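MFP2b (Ascaris suum, PDB 2BJR) probably enhances polymerization of the major sperm protein (MSP) in the amoeboid motility of nematode sperm, and binds a zinc ion. Local coordinates at residues K185-V190 / E277-F282. Numbering follows the deposited sequence.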
ATOM      1  N   LYS A 185      -9.322  25.283  -3.854  1.00 52.03           N
ATOM      2  CA  LYS A 185     -10.099  25.016  -2.647  1.00 51.20           C
ATOM      3  C   LYS A 185      -9.103  24.695  -1.523  1.00 49.04           C
ATOM      4  O   LYS A 185      -8.047  24.134  -1.806  1.00 48.69           O
ATOM      5  CB  LYS A 185     -11.002  23.796  -2.908  1.00 51.69           C
ATOM      6  CG  LYS A 185     -11.987  23.459  -1.789  1.00 54.03           C
ATOM      7  CD  LYS A 185     -12.872  22.270  -2.162  1.00 56.03           C
ATOM      8  CE  LYS A 185     -13.829  21.928  -1.022  1.00 58.09           C
ATOM      9  NZ  LYS A 185     -15.254  22.266  -1.354  1.00 59.48           N
ATOM     10  N   PRO A 186      -9.413  25.015  -0.266  1.00 46.87           N
ATOM     11  CA  PRO A 186      -8.517  24.631   0.831  1.00 45.75           C
ATOM     12  C   PRO A 186      -8.304  23.111   0.883  1.00 43.79           C
ATOM     13  O   PRO A 186      -9.280  22.355   0.883  1.00 43.63           O
ATOM     14  CB  PRO A 186      -9.260  25.098   2.095  1.00 46.18           C
ATOM     15  CG  PRO A 186     -10.274  26.070   1.634  1.00 46.65           C
ATOM     16  CD  PRO A 186     -10.599  25.735   0.222  1.00 46.98           C
ATOM     17  N   ILE A 187      -7.052  22.677   0.937  1.00 41.51           N
ATOM     18  CA  ILE A 187      -6.716  21.252   1.051  1.00 39.75           C
ATOM     19  C   ILE A 187      -6.050  20.948   2.392  1.00 37.61           C
ATOM     20  O   ILE A 187      -5.401  21.808   3.006  1.00 36.11           O
ATOM     21  CB  ILE A 187      -5.773  20.789  -0.101  1.00 40.41           C
ATOM     22  CG1 ILE A 187      -4.412  21.515  -0.069  1.00 39.77           C
ATOM     23  CG2 ILE A 187      -6.438  20.927  -1.472  1.00 41.42           C
ATOM     24  CD1 ILE A 187      -3.312  20.724  -0.790  1.00 39.05           C
ATOM     25  N   VAL A 188      -6.234  19.727   2.862  1.00 35.20           N
ATOM     26  CA  VAL A 188      -5.384  19.197   3.901  1.00 34.02           C
ATOM     27  C   VAL A 188      -4.185  18.626   3.162  1.00 31.39           C
ATOM     28  O   VAL A 188      -4.360  17.872   2.200  1.00 31.50           O
ATOM     29  CB  VAL A 188      -6.103  18.082   4.710  1.00 35.18           C
ATOM     30  CG1 VAL A 188      -5.210  17.578   5.839  1.00 36.86           C
ATOM     31  CG2 VAL A 188      -7.475  18.598   5.277  1.00 37.60           C
ATOM     32  N   ARG A 189      -2.966  18.982   3.558  1.00 27.91           N
ATOM     33  CA  ARG A 189      -1.803  18.354   2.931  1.00 26.44           C
ATOM     34  C   ARG A 189      -1.678  16.875   3.352  1.00 24.62           C
ATOM     35  O   ARG A 189      -2.074  16.475   4.454  1.00 23.53           O
ATOM     36  CB  ARG A 189      -0.515  19.136   3.212  1.00 26.25           C
ATOM     37  CG  ARG A 189      -0.464  20.454   2.442  1.00 27.05           C
ATOM     38  CD  ARG A 189       0.810  21.267   2.588  1.00 27.12           C
ATOM     39  NE  ARG A 189       0.990  21.790   3.938  1.00 30.71           N
ATOM     40  CZ  ARG A 189       2.027  22.560   4.326  1.00 32.27           C
ATOM     41  NH1 ARG A 189       2.972  22.909   3.448  1.00 32.62           N
ATOM     42  NH2 ARG A 189       2.097  23.003   5.579  1.00 31.44           N
ATOM     43  N   VAL A 190      -1.105  16.094   2.444  1.00 23.77           N
ATOM     44  CA  VAL A 190      -0.994  14.646   2.575  1.00 22.98           C
ATOM     45  C   VAL A 190       0.042  14.314   3.627  1.00 22.74           C
ATOM     46  O   VAL A 190       1.149  14.837   3.592  1.00 23.42           O
ATOM     47  CB  VAL A 190      -0.550  14.015   1.243  1.00 23.61           C
ATOM     48  CG1 VAL A 190      -0.375  12.532   1.407  1.00 24.00           C
ATOM     49  CG2 VAL A 190      -1.545  14.327   0.108  1.00 23.14           C
ATOM     50  N   GLU A 277       5.388  19.043  -4.305  1.00 25.22           N
ATOM     51  CA  GLU A 277       5.637  19.731  -3.037  1.00 26.15           C
ATOM     52  C   GLU A 277       4.388  20.436  -2.503  1.00 26.78           C
ATOM     53  O   GLU A 277       4.141  20.448  -1.288  1.00 26.47           O
ATOM     54  CB  GLU A 277       6.784  20.741  -3.135  1.00 26.72           C
ATOM     55  CG  GLU A 277       7.170  21.305  -1.756  1.00 27.58           C
ATOM     56  CD  GLU A 277       8.609  21.809  -1.678  1.00 32.62           C
ATOM     57  OE1 GLU A 277       9.113  22.287  -2.712  1.00 38.08           O
ATOM     58  OE2 GLU A 277       9.248  21.737  -0.575  1.00 37.26           O
ATOM     59  N   ALA A 278       3.582  20.974  -3.413  1.00 27.86           N
ATOM     60  CA  ALA A 278       2.415  21.750  -3.032  1.00 28.33           C
ATOM     61  C   ALA A 278       1.347  20.946  -2.295  1.00 28.92           C
ATOM     62  O   ALA A 278       0.575  21.528  -1.549  1.00 28.99           O
ATOM     63  CB  ALA A 278       1.801  22.417  -4.263  1.00 29.06           C
ATOM     64  N   ILE A 279       1.288  19.621  -2.468  1.00 27.38           N
ATOM     65  CA  ILE A 279       0.252  18.851  -1.775  1.00 27.44           C
ATOM     66  C   ILE A 279       0.750  18.022  -0.590  1.00 25.59           C
ATOM     67  O   ILE A 279      -0.056  17.530   0.188  1.00 25.98           O
ATOM     68  CB  ILE A 279      -0.526  17.933  -2.751  1.00 28.23           C
ATOM     69  CG1 ILE A 279       0.300  16.705  -3.126  1.00 30.37           C
ATOM     70  CG2 ILE A 279      -1.061  18.731  -3.987  1.00 29.42           C
ATOM     71  CD1 ILE A 279      -0.498  15.766  -4.031  1.00 34.03           C
ATOM     72  N   ARG A 280       2.064  17.910  -0.430  1.00 23.60           N
ATOM     73  CA  ARG A 280       2.607  17.042   0.597  1.00 23.37           C
ATOM     74  C   ARG A 280       2.820  17.758   1.916  1.00 22.59           C
ATOM     75  O   ARG A 280       3.125  18.956   1.938  1.00 22.52           O
ATOM     76  CB  ARG A 280       3.902  16.406   0.145  1.00 22.59           C
ATOM     77  CG  ARG A 280       5.066  17.292  -0.015  1.00 21.72           C
ATOM     78  CD  ARG A 280       6.207  16.612  -0.717  1.00 20.86           C
ATOM     79  NE  ARG A 280       7.461  17.388  -0.656  1.00 22.98           N
ATOM     80  CZ  ARG A 280       8.277  17.595  -1.674  1.00 23.24           C
ATOM     81  NH1 ARG A 280       8.035  17.102  -2.877  1.00 26.47           N
ATOM     82  NH2 ARG A 280       9.375  18.306  -1.487  1.00 27.90           N
ATOM     83  N   GLY A 281       2.683  17.018   3.003  1.00 21.83           N
ATOM     84  CA  GLY A 281       2.797  17.575   4.321  1.00 21.34           C
ATOM     85  C   GLY A 281       4.127  17.248   4.960  1.00 20.30           C
ATOM     86  O   GLY A 281       4.274  17.436   6.135  1.00 20.60           O
ATOM     87  N   PHE A 282       5.057  16.699   4.188  1.00 19.81           N
ATOM     88  CA  PHE A 282       6.352  16.259   4.680  1.00 19.57           C
ATOM     89  C   PHE A 282       7.372  16.226   3.539  1.00 19.74           C
ATOM     90  O   PHE A 282       6.988  16.151   2.360  1.00 20.06           O
ATOM     91  CB  PHE A 282       6.213  14.872   5.333  1.00 19.37           C
ATOM     92  CG  PHE A 282       5.678  13.835   4.393  1.00 18.22           C
ATOM     93  CD1 PHE A 282       6.533  13.100   3.587  1.00 18.89           C
ATOM     94  CD2 PHE A 282       4.308  13.634   4.292  1.00 16.76           C
ATOM     95  CE1 PHE A 282       6.019  12.158   2.685  1.00 17.08           C
ATOM     96  CE2 PHE A 282       3.792  12.699   3.403  1.00 17.81           C
ATOM     97  CZ  PHE A 282       4.654  11.972   2.603  1.00 17.24           C
TER
HETATM   98  O   HOH W   1       3.457  22.152   0.675  1.00 31.97           O
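Val-190 joins the two loops through its backbone, using both of its polar atoms on either side of Arg-280. Val-190 N gives a nearly straight hydrogen bond to Ile-279 O (2.9 Å), while Val-190 O accepts a shorter but more bent one from Gly-281 N (2.7 Å, 135° at the hydrogen). Gly-281 suits the spot because a side chain would have to point at the opposing backbone, where a CB would run into Val-190 O. The same Val-190 O lies 3.4 Å from Phe-282 CE2, approaching the ring obliquely.

The valine side chain then adds an apolar contact: with CG1 anti to the backbone N (chi1 177°), Val-190 CG2 is the branch that touches Ile-279 O (3.5 Å), and it lies loosely against Ile-279 CG1. On its other branch Ile-279 offers CG2 to Ile-187 CD1, again loosely; that CD1 rests beside the backbone at Ala-278 O and Ile-279 CA.

Arg-189 works mainly through its aliphatic part. Arg-189 CB packs on Gly-281 CA at 3.8 Å, and CD comes close to Arg-280 O. A bend at chi3 (-67°) turns the guanidinium toward the backbone carbonyl of Glu-277, which Arg-189 NH1 reaches through one water, lying in the guanidinium plane 2.9 Å from Arg-189 NH1. A long, flexible arginine can thus cover backbone with its methylenes and still offer an N-H to a water.

Arg-280 points away from Val-190, and its guanidinium bonds to Leu-275 O and pairs with Asp-283. The arrangement is a single isolated beta bridge between Val-190 and Arg-280, joining two loops: the segment that leads from the zinc-site region into strand 194-199 and the connection between strands 268-274 and 282-288.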